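PDB 2VOA: exodeoxyribonuclease III from Archaeoglobus fulgidus, which is an AP endonuclease of the ExoIII family that acts at abasic sites in DNA and probably uses two magnesium or manganese ions. Local coordinates for residues Asn10-Arg13 against Ser14-Ile18; Gln108-Lys111 against Ile112-Lys116; His129-Gln132 against Lys133-Phe137; Ala235-Lys238 against Pro239-Glu243. The protein carries 1 engineered substitution. One frame throughout, in Å; residues are numbered along the deposited sequence.

In the fold
All four are local. Contacts 1 and 2 lie at helix starts, contact 3 at a helix end, and contact 4 takes in a whole short helix. Contacts 2 and 3 share helix 115-134, one at each end. Contacts 1 and 4 touch each other, since I18 packs on P239 and A242, and H17 reaches the backbone of E243. Contact 3 lies across the chain's centre from both. Contacts 1 and 2 bind DNA phosphates, contact 1 from a partly buried loop, contact 2 from the surface. Contacts 3 and 4 are partly buried and bind no nucleotide. Contact 3 relies on backbone bonds and a threonine hydroxyl, contact 4 on an aspartate cap and proline packing.

Contact 1: Asn10-Arg13 against Ser14-Ile18. With nucleotides of chain C.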
# COMPACT_ATOMS: atom_id res chain seq x y z
N ASN A 10 8.55 -1.43 -11.55
CA ASN A 10 7.81 -0.25 -11.05
C ASN A 10 7.97 -0.02 -9.53
O ASN A 10 7.00 -0.08 -8.77
CB ASN A 10 6.33 -0.24 -11.50
CG ASN A 10 5.57 0.98 -10.99
OD1 ASN A 10 6.14 2.07 -10.90
ND2 ASN A 10 4.31 0.80 -10.62
N SER A 11 9.22 0.23 -9.13
CA SER A 11 9.66 0.45 -7.73
C SER A 11 9.96 -0.87 -7.01
O SER A 11 9.04 -1.61 -6.58
CB SER A 11 8.71 1.32 -6.89
OG SER A 11 9.30 1.60 -5.61
N ILE A 12 11.25 -1.15 -6.87
CA ILE A 12 11.65 -2.43 -6.27
C ILE A 12 11.13 -2.55 -4.82
O ILE A 12 10.68 -3.63 -4.41
CB ILE A 12 13.18 -2.71 -6.39
CG1 ILE A 12 13.54 -4.13 -5.92
CG2 ILE A 12 14.01 -1.64 -5.68
CD1 ILE A 12 12.75 -5.27 -6.57
N ARG A 13 11.16 -1.45 -4.08
CA ARG A 13 10.73 -1.47 -2.67
C ARG A 13 9.23 -1.76 -2.53
O ARG A 13 8.77 -2.24 -1.49
CB ARG A 13 11.11 -0.18 -1.96
CG ARG A 13 12.59 -0.06 -1.61
CD ARG A 13 12.89 1.34 -1.08
NE ARG A 13 12.52 2.31 -2.12
CZ ARG A 13 12.58 3.64 -2.01
NH1 ARG A 13 13.01 4.24 -0.89
NH2 ARG A 13 12.20 4.36 -3.05
N SER A 14 8.48 -1.49 -3.60
CA SER A 14 7.04 -1.80 -3.66
C SER A 14 6.73 -3.11 -4.41
O SER A 14 5.56 -3.42 -4.62
CB SER A 14 6.27 -0.65 -4.28
OG SER A 14 6.19 0.44 -3.37
N ARG A 15 7.76 -3.87 -4.79
CA ARG A 15 7.56 -5.08 -5.62
C ARG A 15 8.32 -6.33 -5.13
O ARG A 15 8.34 -7.36 -5.83
CB ARG A 15 7.90 -4.80 -7.09
CG ARG A 15 6.98 -5.51 -8.13
CD ARG A 15 5.53 -5.00 -8.02
NE ARG A 15 5.48 -3.56 -8.29
CZ ARG A 15 4.46 -2.75 -7.99
NH1 ARG A 15 3.37 -3.23 -7.41
NH2 ARG A 15 4.55 -1.45 -8.28
N LEU A 16 8.93 -6.25 -3.95
CA LEU A 16 9.64 -7.42 -3.40
C LEU A 16 8.72 -8.62 -3.20
O LEU A 16 9.14 -9.77 -3.34
CB LEU A 16 10.35 -7.07 -2.08
CG LEU A 16 11.54 -6.09 -2.18
CD1 LEU A 16 11.99 -5.67 -0.79
CD2 LEU A 16 12.71 -6.68 -2.99
N HIS A 17 7.45 -8.35 -2.90
CA HIS A 17 6.48 -9.42 -2.70
C HIS A 17 6.23 -10.20 -4.00
O HIS A 17 5.66 -11.30 -3.94
CB HIS A 17 5.16 -8.86 -2.17
CG HIS A 17 4.41 -8.03 -3.17
ND1 HIS A 17 4.77 -6.74 -3.47
CD2 HIS A 17 3.35 -8.33 -3.96
CE1 HIS A 17 3.95 -6.26 -4.39
NE2 HIS A 17 3.07 -7.21 -4.70
N ILE A 18 6.63 -9.63 -5.14
CA ILE A 18 6.57 -10.29 -6.44
C ILE A 18 7.95 -10.86 -6.78
O ILE A 18 8.07 -12.04 -7.07
CB ILE A 18 6.17 -9.32 -7.62
CG1 ILE A 18 4.77 -8.72 -7.40
CG2 ILE A 18 6.23 -10.05 -8.96
CD1 ILE A 18 3.65 -9.74 -7.33
P DG C 3 1.43 0.23 -6.68
OP1 DG C 3 1.27 -1.15 -7.16
OP2 DG C 3 0.84 0.66 -5.37
O5' DG C 3 2.98 0.60 -6.61
C5' DG C 3 3.49 1.79 -6.04
C4' DG C 3 4.49 2.35 -7.02
O4' DG C 3 3.80 2.84 -8.20
C3' DG C 3 5.28 3.54 -6.50
O3' DG C 3 6.40 3.08 -5.79
C2' DG C 3 5.67 4.21 -7.81
C1' DG C 3 4.35 4.11 -8.54
N9 DG C 3 3.36 5.17 -8.26
C8 DG C 3 2.16 5.05 -7.60
N7 DG C 3 1.48 6.16 -7.51
C5 DG C 3 2.28 7.10 -8.15
C6 DG C 3 2.06 8.49 -8.37
O6 DG C 3 1.07 9.17 -8.03
N1 DG C 3 3.12 9.09 -9.06
C2 DG C 3 4.24 8.41 -9.49
N2 DG C 3 5.16 9.14 -10.14
N3 DG C 3 4.46 7.10 -9.29
C4 DG C 3 3.44 6.51 -8.62
P DG C 4 6.72 3.58 -4.30
OP1 DG C 4 7.70 2.62 -3.74
OP2 DG C 4 5.44 3.84 -3.59
O5' DG C 4 7.46 4.98 -4.50
C5' DG C 4 8.64 5.06 -5.31
C4' DG C 4 8.81 6.44 -5.92
O4' DG C 4 7.70 6.72 -6.78
C3' DG C 4 8.82 7.60 -4.92
O3' DG C 4 10.11 7.75 -4.40
C2' DG C 4 8.45 8.76 -5.85
C1' DG C 4 7.38 8.10 -6.72
N9 DG C 4 6.00 8.30 -6.23
C8 DG C 4 5.16 7.37 -5.65
N7 DG C 4 3.99 7.85 -5.32
C5 DG C 4 4.04 9.20 -5.69
C6 DG C 4 3.08 10.26 -5.59
O6 DG C 4 1.92 10.21 -5.11
N1 DG C 4 3.55 11.48 -6.08
C2 DG C 4 4.80 11.66 -6.64
N2 DG C 4 5.11 12.90 -7.07
N3 DG C 4 5.71 10.69 -6.74
C4 DG C 4 5.27 9.48 -6.26
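R15 turns back over its own loop and joins the carbonyl of N10 to the DNA backbone. NH2 donates to N10 O at 2.8 Å and also to O5' of DG3 of chain C. NH1 donates to OP1 of the same nucleotide at 3.0 Å, a nearly straight bond of 165°. N10 O and this phosphate oxygen both lie at the edge of the guanidinium, near its plane. Bends at chi2 (65°) and chi3 (60°) fold the arginine back to reach them. With an alanine here, the DG3 phosphate is likely to lose this charged partner and N10 O this donor.

The next phosphate is held by two hydroxyls. S11 OG and S14 OG each donate to OP1 of DG4 of chain C at 2.7 Å. N10 ND2 donates to O4' of DG3 at 3.2 Å, while N10 OD1 accepts from K37. Thus one short loop grips two successive nucleotides, close to N8 and D247, predicted metal ligands.

Behind the DNA face, R15 N donates to I12 O at 3.0 Å, and I12 CD1 meets L16 CD2 at 3.8 Å. The loop leaves strand 2-8 and enters helix 16-26 with R15 as N-cap. I12 and L16 pack on F48 of helix 45-49.

Contact 2: Gln108-Lys111 against Ile112-Lys116; sequences QGFK and IDSEK. With nucleotides of chain D.
S114 and K111 make the tight part of this turn. K111 O accepts twice from S114: from OG at 2.5 Å, in the carbonyl plane, and from N at 3.0 Å, from above that plane. With chi1 at 64°, S114 OG sits between its own backbone N and carbonyl carbon. There it can reach K111 O and also Y117 N, which donates to it. S114 CB comes to the edge of the F110 ring, 3.9 Å from CD2.

The backbone forms a type I beta turn from K111 to S114, and S114 is the N-cap of helix 115-134. Just before the turn, F110 N donates to Q108 OE1 at 2.8 Å. This bond comes from above the amide carbonyl plane. It steadies the side chain of Q108, whose CG lies 3.6 Å from O3' of DC10 of chain D. Q108 NE2 is bonded to the oxidised cysteine at position 167.

The solvent side is looser. F110, K111 and D113 are all exposed. K111 CD lies over one face of the F110 ring, offset toward its rim. K111 NZ and D113 OD1 remain 5.8 Å apart, so their opposite charges do not touch. K116, though exposed, crosses to the DNA. It runs out extended, with CD 3.8 Å from F110 CB. Its NZ then donates to OP2 of DC10 of chain D at 3.1 Å.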
# COMPACT_ATOMS: atom_id res chain seq x y z
N GLN A 108 11.59 7.07 -22.05
CA GLN A 108 10.29 6.80 -22.67
C GLN A 108 9.91 7.83 -23.75
O GLN A 108 9.40 7.46 -24.80
CB GLN A 108 9.21 6.70 -21.59
CG GLN A 108 7.89 6.18 -22.13
CD GLN A 108 6.86 7.27 -22.40
OE1 GLN A 108 7.03 8.45 -22.05
NE2 GLN A 108 5.76 6.87 -23.01
N GLY A 109 10.19 9.11 -23.51
CA GLY A 109 10.01 10.15 -24.54
C GLY A 109 8.84 11.11 -24.37
O GLY A 109 8.84 12.18 -24.99
N PHE A 110 7.84 10.72 -23.57
CA PHE A 110 6.68 11.58 -23.23
C PHE A 110 5.71 11.82 -24.41
O PHE A 110 4.65 11.17 -24.51
CB PHE A 110 7.14 12.93 -22.64
CG PHE A 110 6.00 13.84 -22.24
CD1 PHE A 110 4.91 13.35 -21.53
CD2 PHE A 110 6.03 15.20 -22.57
CE1 PHE A 110 3.86 14.19 -21.15
CE2 PHE A 110 4.98 16.06 -22.20
CZ PHE A 110 3.89 15.56 -21.49
N LYS A 111 6.06 12.75 -25.31
CA LYS A 111 5.28 13.02 -26.52
C LYS A 111 6.25 13.34 -27.63
O LYS A 111 7.31 13.92 -27.37
CB LYS A 111 4.33 14.21 -26.32
CG LYS A 111 3.16 13.93 -25.37
CD LYS A 111 2.59 15.24 -24.84
CE LYS A 111 1.15 15.09 -24.39
NZ LYS A 111 0.54 16.42 -24.08
N ILE A 112 5.88 13.01 -28.87
CA ILE A 112 6.81 13.19 -29.99
C ILE A 112 7.23 14.64 -30.25
O ILE A 112 8.30 14.84 -30.83
CB ILE A 112 6.31 12.54 -31.30
CG1 ILE A 112 4.96 13.12 -31.74
CG2 ILE A 112 6.26 11.03 -31.11
CD1 ILE A 112 4.59 12.71 -33.17
N ASP A 113 6.44 15.62 -29.80
CA ASP A 113 6.76 17.04 -30.01
C ASP A 113 7.59 17.65 -28.88
O ASP A 113 7.86 18.87 -28.89
CB ASP A 113 5.48 17.86 -30.28
CG ASP A 113 4.49 17.81 -29.13
OD1 ASP A 113 4.25 16.73 -28.56
OD2 ASP A 113 3.91 18.87 -28.80
N SER A 114 8.00 16.81 -27.92
CA SER A 114 8.71 17.28 -26.73
C SER A 114 10.23 17.17 -26.87
O SER A 114 10.75 16.36 -27.66
CB SER A 114 8.27 16.50 -25.49
OG SER A 114 8.63 15.15 -25.60
N GLU A 115 10.92 17.95 -26.05
CA GLU A 115 12.36 17.79 -25.86
C GLU A 115 12.71 16.37 -25.40
O GLU A 115 13.69 15.79 -25.87
CB GLU A 115 12.91 18.87 -24.90
CG GLU A 115 14.41 18.78 -24.62
CD GLU A 115 15.28 19.01 -25.85
OE1 GLU A 115 14.82 19.62 -26.84
OE2 GLU A 115 16.46 18.57 -25.80
N LYS A 116 11.91 15.79 -24.50
CA LYS A 116 12.17 14.44 -24.00
C LYS A 116 12.23 13.43 -25.14
O LYS A 116 13.03 12.50 -25.07
CB LYS A 116 11.11 13.98 -23.00
CG LYS A 116 10.99 14.86 -21.75
CD LYS A 116 10.15 14.10 -20.72
CE LYS A 116 10.01 14.85 -19.40
NZ LYS A 116 9.53 13.90 -18.34
P DC D 10 9.01 9.87 -17.36
OP1 DC D 10 10.40 9.33 -17.40
OP2 DC D 10 8.58 10.93 -18.32
O5' DC D 10 8.04 8.64 -17.54
C5' DC D 10 8.25 7.45 -16.81
C4' DC D 10 7.09 6.54 -17.10
O4' DC D 10 5.88 7.08 -16.51
C3' DC D 10 6.76 6.40 -18.58
O3' DC D 10 6.75 5.03 -18.91
C2' DC D 10 5.37 7.01 -18.77
C1' DC D 10 4.79 6.82 -17.37
N1 DC D 10 3.66 7.71 -16.96
C2 DC D 10 2.61 7.11 -16.24
O2 DC D 10 2.63 5.90 -16.00
N3 DC D 10 1.57 7.90 -15.83
C4 DC D 10 1.57 9.20 -16.11
N4 DC D 10 0.51 9.90 -15.68
C5 DC D 10 2.64 9.83 -16.84
C6 DC D 10 3.66 9.05 -17.24

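Contact 3: His129-Gln132 against Lys133-Phe137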
# COMPACT_ATOMS: atom_id res chain seq x y z
N HIS A 129 26.45 3.83 -30.68
CA HIS A 129 27.90 3.99 -30.72
C HIS A 129 28.58 3.29 -29.54
O HIS A 129 29.65 2.69 -29.69
CB HIS A 129 28.25 5.46 -30.85
CG HIS A 129 27.85 6.02 -32.18
ND1 HIS A 129 28.45 5.63 -33.36
CD2 HIS A 129 26.88 6.90 -32.53
CE1 HIS A 129 27.88 6.26 -34.37
NE2 HIS A 129 26.92 7.04 -33.90
N TYR A 130 27.91 3.32 -28.39
CA TYR A 130 28.41 2.67 -27.18
C TYR A 130 28.55 1.16 -27.37
O TYR A 130 29.61 0.57 -27.07
CB TYR A 130 27.54 3.05 -25.97
CG TYR A 130 27.84 2.28 -24.70
CD1 TYR A 130 28.90 2.64 -23.86
CD2 TYR A 130 27.05 1.19 -24.33
CE1 TYR A 130 29.16 1.92 -22.67
CE2 TYR A 130 27.31 0.47 -23.16
CZ TYR A 130 28.34 0.85 -22.34
OH TYR A 130 28.59 0.12 -21.18
N LEU A 131 27.49 0.53 -27.89
CA LEU A 131 27.50 -0.93 -28.12
C LEU A 131 28.39 -1.33 -29.29
O LEU A 131 29.07 -2.34 -29.21
CB LEU A 131 26.09 -1.44 -28.32
CG LEU A 131 25.21 -1.23 -27.08
CD1 LEU A 131 23.77 -1.54 -27.46
CD2 LEU A 131 25.68 -2.04 -25.86
N GLN A 132 28.40 -0.54 -30.36
CA GLN A 132 29.31 -0.78 -31.48
C GLN A 132 30.77 -0.81 -31.00
O GLN A 132 31.58 -1.62 -31.48
CB GLN A 132 29.13 0.31 -32.54
CG GLN A 132 29.94 0.08 -33.79
CD GLN A 132 29.75 1.19 -34.80
OE1 GLN A 132 29.82 2.39 -34.47
NE2 GLN A 132 29.52 0.81 -36.05
N LYS A 133 31.10 0.07 -30.06
CA LYS A 133 32.46 0.25 -29.57
C LYS A 133 32.88 -0.85 -28.59
O LYS A 133 34.05 -1.25 -28.56
CB LYS A 133 32.59 1.64 -28.92
CG LYS A 133 33.78 1.85 -28.02
CD LYS A 133 33.84 3.29 -27.55
CE LYS A 133 34.31 3.37 -26.12
NZ LYS A 133 34.33 4.79 -25.64
N THR A 134 31.92 -1.33 -27.80
CA THR A 134 32.22 -2.14 -26.62
C THR A 134 31.76 -3.60 -26.64
O THR A 134 32.21 -4.39 -25.80
CB THR A 134 31.66 -1.49 -25.35
OG1 THR A 134 30.23 -1.49 -25.42
CG2 THR A 134 32.20 -0.05 -25.17
N VAL A 135 30.87 -3.96 -27.57
CA VAL A 135 30.36 -5.34 -27.64
C VAL A 135 31.15 -6.23 -28.61
O VAL A 135 31.39 -5.86 -29.77
CB VAL A 135 28.86 -5.40 -27.99
CG1 VAL A 135 28.42 -6.85 -28.25
CG2 VAL A 135 28.03 -4.81 -26.86
N ASP A 136 31.53 -7.41 -28.14
CA ASP A 136 32.20 -8.38 -29.00
C ASP A 136 31.11 -9.30 -29.52
O ASP A 136 30.55 -10.09 -28.75
CB ASP A 136 33.27 -9.15 -28.21
CG ASP A 136 33.94 -10.23 -29.04
OD1 ASP A 136 33.59 -10.40 -30.23
OD2 ASP A 136 34.87 -10.89 -28.51
N PHE A 137 30.82 -9.20 -30.82
CA PHE A 137 29.69 -9.96 -31.39
C PHE A 137 30.01 -11.43 -31.66
O PHE A 137 29.12 -12.20 -31.99
CB PHE A 137 29.11 -9.24 -32.62
CG PHE A 137 28.30 -8.04 -32.25
CD1 PHE A 137 28.91 -6.80 -32.05
CD2 PHE A 137 26.93 -8.16 -32.05
CE1 PHE A 137 28.14 -5.69 -31.69
CE2 PHE A 137 26.17 -7.08 -31.68
CZ PHE A 137 26.77 -5.84 -31.49
O HOH W 1 31.23 -4.11 -31.83
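T134 OG1 donates to Y130 O at 2.7 Å, one turn back along helix 115-134 and from above the carbonyl plane. With chi1 at 65°, OG1 is set between the backbone N and the carbonyl carbon, and this turns it back to the helix. The same carbonyl takes a weak bond from T134 N. V135 N donates to L131 O at 2.9 Å, and K133 N to H129 O at 3.0 Å. A water donates to both Q132 O and V135 O, bridging carbonyls where the helix ends.

T134 OG1 also lies over the centre of the Y130 ring. It accepts from R93, which bonds Y130 OH as well. A valine here would probably cost Y130 O its hydroxyl donor and R93 one of its acceptors.

Further out, L131 and V135 lie side by side, L131 CD2 3.8 Å from V135 CG2. V135 CG1 lies over one face of the F137 ring, toward its rim, and F137 meets F184 edge-to-face. The contact lies in the beta-alpha-beta unit of strand 99-105, helix 115-134 and strand 141-144. As the helix stops, a hydroxyl and a water add to its backbone bonding, and the chain turns toward the next strand.

Contact 4: Ala235-Lys238 against Pro239-Glu243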
# COMPACT_ATOMS: atom_id res chain seq x y z
N ALA A 235 6.99 -14.49 -22.14
CA ALA A 235 6.59 -13.51 -21.14
C ALA A 235 5.77 -14.22 -20.09
O ALA A 235 4.87 -15.01 -20.42
CB ALA A 235 5.79 -12.34 -21.77
N ASP A 236 6.07 -13.97 -18.83
CA ASP A 236 5.34 -14.62 -17.72
C ASP A 236 4.18 -13.77 -17.21
O ASP A 236 4.38 -12.77 -16.53
CB ASP A 236 6.33 -14.95 -16.59
CG ASP A 236 5.71 -15.80 -15.48
OD1 ASP A 236 6.47 -16.14 -14.54
OD2 ASP A 236 4.49 -16.13 -15.54
N ILE A 237 2.95 -14.17 -17.56
CA ILE A 237 1.74 -13.43 -17.17
C ILE A 237 1.40 -13.55 -15.67
O ILE A 237 0.68 -12.70 -15.11
CB ILE A 237 0.52 -13.83 -18.07
CG1 ILE A 237 -0.67 -12.84 -17.93
CG2 ILE A 237 0.07 -15.25 -17.78
CD1 ILE A 237 -0.37 -11.44 -18.36
N LYS A 238 1.88 -14.61 -15.02
CA LYS A 238 1.47 -14.88 -13.63
C LYS A 238 1.71 -13.71 -12.64
O LYS A 238 0.76 -13.32 -11.92
CB LYS A 238 2.08 -16.20 -13.11
CG LYS A 238 1.53 -17.42 -13.82
CD LYS A 238 2.11 -18.70 -13.23
CE LYS A 238 1.75 -19.90 -14.11
NZ LYS A 238 2.91 -20.85 -14.22
N PRO A 239 2.93 -13.15 -12.59
CA PRO A 239 3.15 -11.98 -11.71
C PRO A 239 2.27 -10.76 -12.05
O PRO A 239 1.98 -9.95 -11.16
CB PRO A 239 4.64 -11.64 -11.88
CG PRO A 239 5.19 -12.53 -12.95
CD PRO A 239 4.15 -13.55 -13.32
N ARG A 240 1.86 -10.64 -13.32
CA ARG A 240 0.97 -9.54 -13.76
C ARG A 240 -0.48 -9.67 -13.25
O ARG A 240 -1.23 -8.69 -13.18
CB ARG A 240 1.02 -9.40 -15.29
CG ARG A 240 0.26 -8.17 -15.84
CD ARG A 240 0.90 -6.86 -15.36
NE ARG A 240 0.24 -5.62 -15.82
CZ ARG A 240 -0.85 -5.09 -15.25
NH1 ARG A 240 -1.47 -5.73 -14.26
NH2 ARG A 240 -1.37 -3.96 -15.71
N LEU A 241 -0.86 -10.89 -12.92
CA LEU A 241 -2.19 -11.20 -12.37
C LEU A 241 -2.20 -11.24 -10.84
O LEU A 241 -3.28 -11.32 -10.22
CB LEU A 241 -2.66 -12.55 -12.92
CG LEU A 241 -2.71 -12.74 -14.44
CD1 LEU A 241 -2.89 -14.21 -14.78
CD2 LEU A 241 -3.87 -11.95 -15.03
N ALA A 242 -1.02 -11.21 -10.23
CA ALA A 242 -0.93 -11.28 -8.78
C ALA A 242 -1.38 -9.96 -8.14
O ALA A 242 -1.57 -8.96 -8.84
CB ALA A 242 0.49 -11.64 -8.35
N GLU A 243 -1.52 -9.97 -6.81
CA GLU A 243 -1.93 -8.75 -6.08
C GLU A 243 -0.81 -7.71 -6.11
O GLU A 243 0.37 -8.07 -6.01
CB GLU A 243 -2.36 -9.08 -4.65
CG GLU A 243 -3.81 -9.51 -4.57
CD GLU A 243 -4.76 -8.38 -4.96
OE1 GLU A 243 -5.27 -8.40 -6.11
OE2 GLU A 243 -4.97 -7.47 -4.13
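I237 O is approached by two backbone N-H groups from the next turn. R240 N lies 3.0 Å from I237 O and L241 N 3.2 Å from it, both weak bonds. L241 N makes a sounder bond to K238 O at 3.1 Å, coming from above the carbonyl plane.

D236 caps the start of the turn. Its OD2 accepts from K238 N at 3.1 Å, from above the carboxylate plane. CG of D236 is anti to the backbone N (chi1 -172°), which brings the carboxylate to P239. There OD2 lies 3.4 Å from P239 CD, and the two side chains cross at about a right angle. The other oxygen, OD1, accepts from W22 NE1. D236 thus ties the end of strand 230-235 to both the short, weakly bonded helix 238-241 and helix 16-26. P239 packs on I18 and W22 of helix 16-26.

One arm of I237 serves two residues. Its CG1 meets L241 CG at 4.0 Å, and its end, CD1, meets R240 CB at 3.9 Å. The R240 side chain leads away from I237. It donates to the backbone oxygens of Y201 and D247, and D247 is a predicted magnesium ligand. A242 packs on I18.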